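Local coordinates for protein V-type ATP synthase subunit F (Archaeoglobus fulgidus, PDB 2I4R) that is probably a component of the A-type ATP synthase, which makes ATP from ADP using a proton gradient across the membrane, at residues K43-E46 with D47-R51. Residues are numbered along the deposited sequence; the frame is centred on the assembly and turned at random.
Sequences KAVE and DVLKR
K43 and D47 meet one helical turn apart near the C-terminal end of helix 38-50, which shows how an amphipathic helix divides its work between backbone, charged face and buried face. The backbone bonds come first. D47 N donates to K43 O over 2.6 Å, almost in line with the carbonyl bond, and V48 N reaches A44 O at 2.7 Å with a moderate tilt from the carbonyl plane. The next bond, from L49 N to V45 O, is longer at 3.2 Å and arrives well above the plane of the V45 carbonyl, with a C=O...N angle of 141°. E46 O then receives two weak bonds, from L49 N and K50 N, so i to i+3 pairing joins the i to i+4 pattern just before R51 leaves helical geometry.

On the charged face the K43 side chain runs past the D47 carboxylate. With CG anti to the backbone N (chi1 -173°) and the chain extended beyond it, the lysine crosses the carboxylate at a slant, its CG, CD and CE passing close to OD2 of D47. K43 NZ stands 4.4 Å from D47 OD2, beyond a salt bridge, so any attraction between the opposite charges is probably only a longer-range one.

Apolar contacts occupy the inward face. V45 and L49 lie side by side and point the same way, with V45 CG1 4.0 Å from L49 CD1. V48 adds a looser contact, its CG1 lying 4.4 Å from V45 CG1. V45 also rests on M59 and V48 on V54, both of strand 54-60, whereas L49 turns to L71 and I75 of helix 69-77. Just past the helix, R51 forms salt bridges with D31 and D53. This amphipathic packing is characteristic of a helix covering a parallel beta-sheet, here of strand order 2-1-3-4, in an alternating alpha/beta fold.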
# COMPACT_ATOMS: atom_id res chain seq x y z
N LYS B 43 13.99 9.43 9.58
CA LYS B 43 13.51 10.55 10.38
C LYS B 43 12.07 10.83 10.00
O LYS B 43 11.22 11.00 10.87
CB LYS B 43 14.35 11.81 10.15
CG LYS B 43 13.97 12.93 11.12
CD LYS B 43 14.47 14.33 10.69
CE LYS B 43 13.92 15.40 11.64
NZ LYS B 43 14.17 16.79 11.19
N ALA B 44 11.80 10.87 8.70
CA ALA B 44 10.45 11.13 8.18
C ALA B 44 9.46 10.18 8.82
O ALA B 44 8.38 10.59 9.24
CB ALA B 44 10.42 10.97 6.68
N VAL B 45 9.83 8.91 8.88
CA VAL B 45 8.95 7.94 9.48
C VAL B 45 8.83 8.19 10.98
O VAL B 45 7.78 7.97 11.57
CB VAL B 45 9.46 6.53 9.24
CG1 VAL B 45 8.49 5.53 9.82
CG2 VAL B 45 9.65 6.32 7.76
N GLU B 46 9.90 8.65 11.60
CA GLU B 46 9.85 8.93 13.02
C GLU B 46 8.91 10.11 13.19
O GLU B 46 8.04 10.11 14.05
CB GLU B 46 11.24 9.30 13.56
CG GLU B 46 12.14 8.10 13.88
CD GLU B 46 13.54 8.51 14.32
OE1 GLU B 46 14.29 7.65 14.82
OE2 GLU B 46 13.90 9.70 14.15
N ASP B 47 9.10 11.10 12.32
CA ASP B 47 8.30 12.31 12.36
C ASP B 47 6.83 12.04 12.13
O ASP B 47 5.97 12.57 12.84
CB ASP B 47 8.81 13.32 11.33
CG ASP B 47 10.26 13.72 11.57
OD1 ASP B 47 10.61 14.06 12.73
OD2 ASP B 47 11.05 13.68 10.60
N VAL B 48 6.52 11.21 11.15
CA VAL B 48 5.13 10.92 10.87
C VAL B 48 4.48 10.18 12.04
O VAL B 48 3.28 10.28 12.27
CB VAL B 48 4.98 10.11 9.56
CG1 VAL B 48 5.39 8.69 9.78
CG2 VAL B 48 3.56 10.21 9.05
N LEU B 49 5.29 9.46 12.80
CA LEU B 49 4.79 8.72 13.95
C LEU B 49 4.56 9.63 15.15
O LEU B 49 3.74 9.34 16.00
CB LEU B 49 5.74 7.58 14.33
CG LEU B 49 5.75 6.40 13.36
CD1 LEU B 49 6.97 5.54 13.57
CD2 LEU B 49 4.49 5.60 13.54
N LYS B 50 5.30 10.74 15.20
CA LYS B 50 5.14 11.67 16.31
C LYS B 50 3.85 12.47 16.13
O LYS B 50 3.31 13.00 17.10
CB LYS B 50 6.32 12.65 16.38
CG LYS B 50 7.62 12.03 16.86
CD LYS B 50 8.47 13.06 17.61
CE LYS B 50 8.91 14.22 16.71
NZ LYS B 50 9.27 15.46 17.50
N ARG B 51 3.36 12.52 14.90
CA ARG B 51 2.13 13.26 14.59
C ARG B 51 0.88 12.60 15.14
O ARG B 51 0.86 11.39 15.38
CB ARG B 51 2.01 13.46 13.08
CG ARG B 51 3.09 14.35 12.54
CD ARG B 51 3.02 14.51 11.06
NE ARG B 51 1.66 14.79 10.62
CZ ARG B 51 1.33 15.03 9.35
NH1 ARG B 51 2.26 15.03 8.41
NH2 ARG B 51 0.06 15.26 9.04